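Local coordinates for OmpT protein (Vibrio cholerae serotype O1, PDB 6EHD) that probably acts as a non-specific diffusion porin, a water-filled beta barrel that lets ions and small hydrophilic solutes cross the outer membrane, at residues Y289-T294 with V311-N316; V68-L73 with K86-S91; N224-D229 with E257-A262. The protein carries 1 engineered substitution. All blocks are in the same frame, centred on the assembly; numbering follows the deposited sequence.

Contact 1 (Y289-T294 with V311-N316); sequences YGDGTT and VDSANN. With C8E ((hydroxyethyloxy)tri(ethyloxy)octane), chain F.
G290 and A314 pair in the antiparallel ladder between strands 281-291 and 314-324 of the porin barrel, and a beta bulge follows at once, with D291 facing both D312 and S313. The tight part is backbone. G290 N reaches A314 O at 3.0 Å, A314 N returns to G290 O, and beyond the bulge G292 and V311 exchange a second pair of N-H to O bonds. Glycine suits both places: G290 leaves its face to V311 CG2, and G292 adopts a positive phi (110°). V311 fills part of that face, its CG2 3.6 Å from G290 O, and the detergent chain runs past. D291 ties down the extra residue, since with CG anti to the backbone N (chi1 -168°) its OD1 takes the S313 N-H at 2.9 Å. The other side is looser. D312 is exposed, and its OD1 lies 4.1 Å from D291 OD1, a like-charged approach that would be expected to favour an open, solvated position. N315 OD1, bonded to Y287 OH, comes only to the edge of the Y289 ring, 3.9 Å from CD1. The tyrosine is long enough to reach past it, and its OH meets S313 OG at 2.9 Å.

Contact 2 (V68-L73 with K86-S91); sequences VRNHIL and KQWTTS
Where the chain leaves the barrel wall after strand 80-84 and heads for the short helix 90-94, it begins the long excursion that by its place in the topology probably corresponds to the inward-folded third loop of general porins, and K86 to W88 are fastened to V68-I72 as it does so. H71 and K86 form an antiparallel hydrogen-bonded pair, with H71 N to K86 O at 2.9 Å in the carbonyl plane. K86 then lies back along the neighbouring strand: its fully extended chain passes R69 O and delivers NZ to V68 O at 2.8 Å, a span that suits lysine.

W88 packs on the bulge formed by R69 and N70, which both face E57. The planes of the N70 amide and the indole are 46° apart, and ND2 sits 3.4 Å above the ring, over its centre. That nitrogen is steadied by a nearly straight bond (165°) to R69 O, 2.8 Å away, approached from above the carbonyl plane. N70 OD1 is joined through a water to W88 N, so both ends of the amide are used. R69, bent at chi3, turns one guanidinium face to W88 CZ2, which is 3.6 Å from NH1; a second water links R69 NH1 with W88 NE1. Salt bridges to E57 and D303 hold the same guanidinium, as befits a buried arginine. Two residues beyond N70, I72 CG1 meets the aliphatic part of Q87, 3.8 Å from its CG. A bound buffer molecule lies beside W88. Charges from the wall (R69, E57) and from another loop (D303), beside an aromatic residue at the root of the inturned loop, are consistent with the constriction zone of a diffusion porin.

Contact 3 (N224-D229 with E257-A262); sequences NPLVID and EANTGA
N259 holds CG between its backbone N and carbonyl carbon (chi1 63°), and with chi2 near zero (-11°) this turns its amide squarely onto P225 and V227. ND2 donates to P225 O at an unusually short 2.6 Å along an almost straight line (171°), the acceptor lying in the plane of the amide. OD1 in turn receives the V227 N-H, a weak bond at 3.2 Å. Asparagine suits the place because its amide offers a donor and an acceptor side by side, much as a peptide group would, and so carries the pairing on past the end of the strand.

The backbone ladder takes over next. N259 N bonds to V227 O at 3.1 Å, I228 and A258 make a non-hydrogen-bonded pair, and D229 and E257 exchange two bonds, with D229 N to E257 O at 2.9 Å. The small methyl of A258 touches I228 CG1 at 4.1 Å. L226, its CG anti to the backbone N, lays CD1 near the same methyl and 4.1 Å from T260 CG2, a thin apolar patch on the surface. The acids D229 and E257 share a face without touching.

Beyond the V227 and N259 end of the ladder both chains turn. N224 OD1 accepts the L226 N-H in an Asx turn, while A258 to G261 form a type I turn, closed by G261 N to A258 O at 2.9 Å; the positive phi of G261 favours glycine. These features mark the open end of an antiparallel hairpin, strands 227-242 and 245-258, where short loops join neighbouring strands of a porin barrel.

Followed from the N terminus, contact 2 comes first: V68-L73 and K86-S91 close a loop of 12 residues, most of it strand, where the chain leaves the wall. Contact 3 is next, closing the 27 residues of the hairpin 227-242 and 245-258. Contact 1 is last and ties strand 281-291 to strand 314-324 across a 16-residue excursion that takes in strand 304-307 and parts of strands 293-299 and 309-311. The three follow in series, so none nests or crosses. Contacts 1 and 3 do not touch, with nearest atoms about 9 Å apart, and both probably lie on the extracellular side; contact 2 lies across the chain's centre from contact 1, their centres about 32 Å apart.

Contact 1 (Y289-T294 with V311-N316)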
loop_
_atom_site.group_PDB
_atom_site.type_symbol
_atom_site.label_atom_id
_atom_site.label_comp_id
_atom_site.label_asym_id
_atom_site.label_seq_id
_atom_site.Cartn_x
_atom_site.Cartn_y
_atom_site.Cartn_z
ATOM N N TYR A 289 -13.505 10.799 8.500
ATOM C CA TYR A 289 -14.125 12.059 7.987
ATOM C C TYR A 289 -13.340 12.506 6.755
ATOM O O TYR A 289 -12.066 12.667 6.845
ATOM C CB TYR A 289 -14.060 13.119 9.081
ATOM C CG TYR A 289 -14.492 14.476 8.499
ATOM C CD1 TYR A 289 -15.853 14.809 8.377
ATOM C CD2 TYR A 289 -13.553 15.365 8.015
ATOM C CE1 TYR A 289 -16.238 16.048 7.832
ATOM C CE2 TYR A 289 -13.940 16.634 7.474
ATOM C CZ TYR A 289 -15.278 16.948 7.407
ATOM O OH TYR A 289 -15.682 18.163 6.851
ATOM N N GLY A 290 -13.994 12.605 5.579
ATOM C CA GLY A 290 -13.356 13.055 4.347
ATOM C C GLY A 290 -13.993 14.361 3.794
ATOM O O GLY A 290 -15.209 14.525 3.905
ATOM N N ASP A 291 -13.187 15.265 3.232
ATOM C CA ASP A 291 -13.729 16.483 2.534
ATOM C C ASP A 291 -12.793 16.877 1.423
ATOM O O ASP A 291 -11.603 17.179 1.692
ATOM C CB ASP A 291 -13.887 17.599 3.538
ATOM C CG ASP A 291 -14.716 18.801 2.975
ATOM O OD1 ASP A 291 -15.755 18.559 2.394
ATOM O OD2 ASP A 291 -14.234 19.911 3.054
ATOM N N GLY A 292 -13.310 16.919 0.181
ATOM C CA GLY A 292 -12.528 17.352 -0.945
ATOM C C GLY A 292 -12.184 16.281 -1.897
ATOM O O GLY A 292 -12.921 15.264 -2.011
ATOM N N THR A 293 -11.049 16.455 -2.577
ATOM C CA THR A 293 -10.617 15.633 -3.691
ATOM C C THR A 293 -9.486 14.612 -3.398
ATOM O O THR A 293 -8.570 14.987 -2.652
ATOM C CB THR A 293 -10.107 16.601 -4.777
ATOM O OG1 THR A 293 -11.231 17.404 -5.235
ATOM C CG2 THR A 293 -9.495 15.880 -5.952
ATOM N N THR A 294 -9.580 13.400 -3.960
ATOM C CA THR A 294 -8.423 12.496 -4.204
ATOM C C THR A 294 -8.356 12.117 -5.653
ATOM O O THR A 294 -9.453 11.870 -6.229
ATOM C CB THR A 294 -8.428 11.238 -3.280
ATOM O OG1 THR A 294 -7.312 10.390 -3.563
ATOM C CG2 THR A 294 -9.682 10.372 -3.452
ATOM N N VAL A 311 -15.633 14.276 -2.379
ATOM C CA VAL A 311 -16.680 14.090 -1.353
ATOM C C VAL A 311 -16.883 15.378 -0.600
ATOM O O VAL A 311 -15.994 16.239 -0.558
ATOM C CB VAL A 311 -16.374 12.900 -0.372
ATOM C CG1 VAL A 311 -16.078 11.623 -1.152
ATOM C CG2 VAL A 311 -15.233 13.244 0.555
ATOM N N ASP A 312 -18.063 15.524 -0.019
ATOM C CA ASP A 312 -18.448 16.696 0.746
ATOM C C ASP A 312 -18.764 16.390 2.167
ATOM O O ASP A 312 -19.856 15.827 2.461
ATOM C CB ASP A 312 -19.729 17.280 -0.017
ATOM C CG ASP A 312 -20.343 18.433 0.659
ATOM O OD1 ASP A 312 -19.748 19.046 1.537
ATOM O OD2 ASP A 312 -21.521 18.732 0.346
ATOM N N SER A 313 -17.859 16.709 3.100
ATOM C CA SER A 313 -18.082 16.478 4.543
ATOM C C SER A 313 -18.656 15.089 4.848
ATOM O O SER A 313 -19.672 14.970 5.536
ATOM C CB SER A 313 -18.987 17.564 5.184
ATOM O OG SER A 313 -18.186 18.684 5.427
ATOM N N ALA A 314 -18.003 14.046 4.335
ATOM C CA ALA A 314 -18.524 12.649 4.460
ATOM C C ALA A 314 -18.099 11.979 5.810
ATOM O O ALA A 314 -16.855 11.996 6.122
ATOM C CB ALA A 314 -18.064 11.847 3.294
ATOM N N ASN A 315 -19.067 11.360 6.532
ATOM C CA ASN A 315 -18.873 10.617 7.803
ATOM C C ASN A 315 -18.929 9.135 7.449
ATOM O O ASN A 315 -19.810 8.697 6.638
ATOM C CB ASN A 315 -19.919 10.964 8.820
ATOM C CG ASN A 315 -19.838 12.387 9.257
ATOM O OD1 ASN A 315 -18.851 12.842 9.842
ATOM N ND2 ASN A 315 -20.922 13.144 8.967
ATOM N N ASN A 316 -17.903 8.393 7.885
ATOM C CA ASN A 316 -17.737 6.953 7.455
ATOM C C ASN A 316 -17.356 6.120 8.642
ATOM O O ASN A 316 -16.642 6.602 9.552
ATOM C CB ASN A 316 -16.631 6.819 6.360
ATOM C CG ASN A 316 -16.856 7.735 5.154
ATOM O OD1 ASN A 316 -17.659 7.438 4.269
ATOM N ND2 ASN A 316 -16.164 8.923 5.154
HETATM O O9 C8E F . -15.999 6.205 -2.473
HETATM C C10 C8E F . -16.126 6.786 -1.190
HETATM C C11 C8E F . -15.152 6.116 -0.240
HETATM O O12 C8E F . -15.034 6.982 0.899
HETATM C C13 C8E F . -13.888 6.722 1.697
HETATM C C14 C8E F . -13.510 7.830 2.665
HETATM O O15 C8E F . -13.232 9.128 2.059
HETATM C C16 C8E F . -12.077 9.057 1.227
HETATM C C17 C8E F . -12.199 10.184 0.246
HETATM O O18 C8E F . -11.454 11.242 0.805
HETATM C C19 C8E F . -10.348 11.622 0.006
HETATM C C20 C8E F . -10.749 12.981 -0.475
HETATM O O21 C8E F . -10.619 13.874 0.620
#

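Contact 2 (V68-L73 with K86-S91)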
loop_
_atom_site.group_PDB
_atom_site.type_symbol
_atom_site.label_atom_id
_atom_site.label_comp_id
_atom_site.label_asym_id
_atom_site.label_seq_id
_atom_site.Cartn_x
_atom_site.Cartn_y
_atom_site.Cartn_z
ATOM N N VAL A 68 -4.439 -15.977 -8.073
ATOM C CA VAL A 68 -3.080 -15.836 -7.502
ATOM C C VAL A 68 -2.805 -14.385 -7.118
ATOM O O VAL A 68 -2.922 -13.467 -7.972
ATOM C CB VAL A 68 -2.016 -16.261 -8.550
ATOM C CG1 VAL A 68 -0.617 -16.072 -7.948
ATOM C CG2 VAL A 68 -2.239 -17.737 -8.889
ATOM N N ARG A 69 -2.477 -14.140 -5.842
ATOM C CA ARG A 69 -2.170 -12.736 -5.402
ATOM C C ARG A 69 -0.686 -12.403 -5.597
ATOM O O ARG A 69 -0.338 -11.296 -6.055
ATOM C CB ARG A 69 -2.545 -12.495 -3.888
ATOM C CG ARG A 69 -4.041 -12.182 -3.716
ATOM C CD ARG A 69 -4.424 -12.282 -2.214
ATOM N NE ARG A 69 -3.731 -11.367 -1.304
ATOM C CZ ARG A 69 -4.075 -10.109 -1.047
ATOM N NH1 ARG A 69 -3.388 -9.421 -0.163
ATOM N NH2 ARG A 69 -5.069 -9.521 -1.659
ATOM N N ASN A 70 0.168 -13.337 -5.146
ATOM C CA ASN A 70 1.657 -13.239 -5.300
ATOM C C ASN A 70 2.175 -14.607 -5.709
ATOM O O ASN A 70 1.632 -15.626 -5.258
ATOM C CB ASN A 70 2.320 -12.914 -3.958
ATOM C CG ASN A 70 2.468 -11.355 -3.684
ATOM O OD1 ASN A 70 3.245 -11.006 -2.834
ATOM N ND2 ASN A 70 1.795 -10.481 -4.417
ATOM N N HIS A 71 3.318 -14.621 -6.437
ATOM C CA HIS A 71 4.007 -15.883 -6.813
ATOM C C HIS A 71 5.501 -15.530 -7.012
ATOM O O HIS A 71 5.844 -14.743 -7.900
ATOM C CB HIS A 71 3.355 -16.421 -8.110
ATOM C CG HIS A 71 3.859 -17.768 -8.548
ATOM N ND1 HIS A 71 3.435 -18.380 -9.716
ATOM C CD2 HIS A 71 4.774 -18.608 -8.004
ATOM C CE1 HIS A 71 4.062 -19.535 -9.869
ATOM N NE2 HIS A 71 4.861 -19.714 -8.832
ATOM N N ILE A 72 6.327 -16.054 -6.124
ATOM C CA ILE A 72 7.684 -15.549 -5.928
ATOM C C ILE A 72 8.699 -16.701 -5.912
ATOM O O ILE A 72 8.502 -17.718 -5.219
ATOM C CB ILE A 72 7.773 -14.775 -4.562
ATOM C CG1 ILE A 72 6.753 -13.645 -4.522
ATOM C CG2 ILE A 72 9.123 -14.132 -4.374
ATOM C CD1 ILE A 72 6.640 -12.890 -3.174
ATOM N N LEU A 73 9.832 -16.480 -6.602
ATOM C CA LEU A 73 11.068 -17.217 -6.398
ATOM C C LEU A 73 12.163 -16.274 -5.874
ATOM O O LEU A 73 12.453 -15.278 -6.499
ATOM C CB LEU A 73 11.480 -17.784 -7.803
ATOM C CG LEU A 73 12.226 -19.094 -7.800
ATOM C CD1 LEU A 73 12.279 -19.677 -9.230
ATOM C CD2 LEU A 73 13.602 -18.871 -7.208
ATOM N N LYS A 86 5.339 -12.296 -9.503
ATOM C CA LYS A 86 4.135 -11.415 -9.324
ATOM C C LYS A 86 4.176 -10.966 -7.843
ATOM O O LYS A 86 4.064 -11.813 -6.922
ATOM C CB LYS A 86 2.858 -12.192 -9.597
ATOM C CG LYS A 86 1.609 -11.355 -9.425
ATOM C CD LYS A 86 0.308 -12.101 -9.739
ATOM C CE LYS A 86 -0.814 -11.057 -9.880
ATOM N NZ LYS A 86 -2.150 -11.669 -10.033
ATOM N N GLN A 87 4.387 -9.640 -7.615
ATOM C CA GLN A 87 4.715 -9.122 -6.283
ATOM C C GLN A 87 4.046 -7.763 -6.027
ATOM O O GLN A 87 3.787 -6.994 -6.974
ATOM C CB GLN A 87 6.273 -8.930 -6.201
ATOM C CG GLN A 87 7.040 -10.250 -6.257
ATOM C CD GLN A 87 8.518 -10.120 -6.313
ATOM O OE1 GLN A 87 9.207 -10.163 -5.258
ATOM N NE2 GLN A 87 9.077 -10.002 -7.584
ATOM N N TRP A 88 3.898 -7.415 -4.760
ATOM C CA TRP A 88 3.538 -5.993 -4.418
ATOM C C TRP A 88 4.720 -5.071 -4.807
ATOM O O TRP A 88 5.896 -5.557 -4.779
ATOM C CB TRP A 88 3.172 -5.831 -2.953
ATOM C CG TRP A 88 2.125 -6.786 -2.454
ATOM C CD1 TRP A 88 2.272 -7.632 -1.391
ATOM C CD2 TRP A 88 0.905 -7.141 -3.085
ATOM N NE1 TRP A 88 1.175 -8.421 -1.276
ATOM C CE2 TRP A 88 0.315 -8.140 -2.304
ATOM C CE3 TRP A 88 0.234 -6.708 -4.259
ATOM C CZ2 TRP A 88 -0.913 -8.731 -2.641
ATOM C CZ3 TRP A 88 -1.002 -7.281 -4.584
ATOM C CH2 TRP A 88 -1.556 -8.278 -3.778
ATOM N N THR A 89 4.465 -3.790 -5.071
ATOM C CA THR A 89 5.593 -2.830 -5.290
ATOM C C THR A 89 6.450 -2.603 -4.026
ATOM O O THR A 89 5.973 -2.750 -2.870
ATOM C CB THR A 89 5.136 -1.475 -5.864
ATOM O OG1 THR A 89 4.323 -0.774 -4.913
ATOM C CG2 THR A 89 4.386 -1.623 -7.175
ATOM N N THR A 90 7.728 -2.290 -4.236
ATOM C CA THR A 90 8.640 -1.868 -3.181
ATOM C C THR A 90 8.012 -0.614 -2.421
ATOM O O THR A 90 8.069 -0.545 -1.172
ATOM C CB THR A 90 10.029 -1.446 -3.758
ATOM O OG1 THR A 90 10.621 -2.568 -4.409
ATOM C CG2 THR A 90 10.956 -0.938 -2.654
ATOM N N SER A 91 7.410 0.279 -3.208
ATOM C CA SER A 91 6.696 1.465 -2.609
ATOM C C SER A 91 5.576 1.073 -1.620
ATOM O O SER A 91 5.364 1.758 -0.570
ATOM C CB SER A 91 6.190 2.420 -3.731
ATOM O OG SER A 91 5.455 1.703 -4.729
HETATM O O HOH W 1 -0.450 -10.002 0.560
HETATM O O HOH W 2 5.216 -9.098 -2.732
#

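Contact 3 (N224-D229 with E257-A262)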
loop_
_atom_site.group_PDB
_atom_site.type_symbol
_atom_site.label_atom_id
_atom_site.label_comp_id
_atom_site.label_asym_id
_atom_site.label_seq_id
_atom_site.Cartn_x
_atom_site.Cartn_y
_atom_site.Cartn_z
ATOM N N ASN A 224 0.542 15.898 -24.811
ATOM C CA ASN A 224 -0.455 16.762 -24.188
ATOM C C ASN A 224 0.310 17.728 -23.323
ATOM O O ASN A 224 1.334 17.358 -22.735
ATOM C CB ASN A 224 -1.396 15.890 -23.380
ATOM C CG ASN A 224 -2.706 16.546 -23.064
ATOM O OD1 ASN A 224 -2.762 17.563 -22.373
ATOM N ND2 ASN A 224 -3.792 15.914 -23.511
ATOM N N PRO A 225 -0.132 18.989 -23.273
ATOM C CA PRO A 225 0.546 19.905 -22.343
ATOM C C PRO A 225 0.167 19.698 -20.813
ATOM O O PRO A 225 0.787 20.295 -19.967
ATOM C CB PRO A 225 0.098 21.291 -22.851
ATOM C CG PRO A 225 -1.229 21.059 -23.510
ATOM C CD PRO A 225 -1.176 19.675 -24.081
ATOM N N LEU A 226 -0.833 18.886 -20.498
ATOM C CA LEU A 226 -1.342 18.786 -19.123
ATOM C C LEU A 226 -0.264 18.095 -18.203
ATOM O O LEU A 226 0.274 17.020 -18.570
ATOM C CB LEU A 226 -2.664 18.032 -19.092
ATOM C CG LEU A 226 -3.365 17.936 -17.745
ATOM C CD1 LEU A 226 -3.888 19.281 -17.257
ATOM C CD2 LEU A 226 -4.444 16.874 -17.763
ATOM N N VAL A 227 0.027 18.770 -17.092
ATOM C CA VAL A 227 0.839 18.260 -15.953
ATOM C C VAL A 227 0.047 18.529 -14.682
ATOM O O VAL A 227 -0.517 19.636 -14.539
ATOM C CB VAL A 227 2.200 19.008 -15.871
ATOM C CG1 VAL A 227 3.056 18.536 -14.674
ATOM C CG2 VAL A 227 2.984 18.860 -17.190
ATOM N N ILE A 228 -0.012 17.541 -13.737
ATOM C CA ILE A 228 -0.680 17.769 -12.419
ATOM C C ILE A 228 0.373 17.444 -11.318
ATOM O O ILE A 228 0.982 16.364 -11.415
ATOM C CB ILE A 228 -1.948 16.878 -12.254
ATOM C CG1 ILE A 228 -2.996 17.270 -13.323
ATOM C CG2 ILE A 228 -2.544 17.093 -10.886
ATOM C CD1 ILE A 228 -4.149 16.312 -13.450
ATOM N N ASP A 229 0.592 18.360 -10.369
ATOM C CA ASP A 229 1.496 18.168 -9.216
ATOM C C ASP A 229 0.640 17.901 -7.979
ATOM O O ASP A 229 -0.419 18.574 -7.797
ATOM C CB ASP A 229 2.372 19.404 -8.967
ATOM C CG ASP A 229 3.541 19.533 -10.004
ATOM O OD1 ASP A 229 3.867 18.578 -10.733
ATOM O OD2 ASP A 229 4.141 20.611 -10.049
ATOM N N GLU A 257 -2.560 20.575 -8.060
ATOM C CA GLU A 257 -2.462 21.800 -8.940
ATOM C C GLU A 257 -2.135 21.400 -10.373
ATOM O O GLU A 257 -1.125 20.688 -10.619
ATOM C CB GLU A 257 -1.428 22.761 -8.386
ATOM C CG GLU A 257 -1.136 23.917 -9.329
ATOM C CD GLU A 257 -0.235 24.974 -8.726
ATOM O OE1 GLU A 257 0.730 25.369 -9.413
ATOM O OE2 GLU A 257 -0.494 25.398 -7.585
ATOM N N ALA A 258 -2.989 21.834 -11.326
ATOM C CA ALA A 258 -2.791 21.590 -12.755
ATOM C C ALA A 258 -2.143 22.833 -13.407
ATOM O O ALA A 258 -2.296 23.962 -12.931
ATOM C CB ALA A 258 -4.091 21.242 -13.454
ATOM N N ASN A 259 -1.383 22.605 -14.462
ATOM C CA ASN A 259 -0.714 23.723 -15.160
ATOM C C ASN A 259 -1.683 24.623 -15.971
ATOM O O ASN A 259 -1.284 25.690 -16.421
ATOM C CB ASN A 259 0.466 23.241 -16.006
ATOM C CG ASN A 259 0.078 22.318 -17.117
ATOM O OD1 ASN A 259 -1.038 21.829 -17.205
ATOM N ND2 ASN A 259 1.069 21.965 -17.932
ATOM N N THR A 260 -2.928 24.185 -16.126
ATOM C CA THR A 260 -4.039 25.048 -16.522
ATOM C C THR A 260 -4.413 26.093 -15.465
ATOM O O THR A 260 -5.225 26.956 -15.771
ATOM C CB THR A 260 -5.336 24.251 -16.827
ATOM O OG1 THR A 260 -5.829 23.629 -15.621
ATOM C CG2 THR A 260 -5.107 23.191 -17.886
ATOM N N GLY A 261 -3.866 26.026 -14.239
ATOM C CA GLY A 261 -4.256 26.932 -13.150
ATOM C C GLY A 261 -5.345 26.430 -12.176
ATOM O O GLY A 261 -5.483 26.989 -11.094
ATOM N N ALA A 262 -6.121 25.421 -12.573
ATOM C CA ALA A 262 -7.078 24.725 -11.695
ATOM C C ALA A 262 -6.367 24.125 -10.414
ATOM O O ALA A 262 -5.274 23.554 -10.545
ATOM C CB ALA A 262 -7.762 23.631 -12.492
#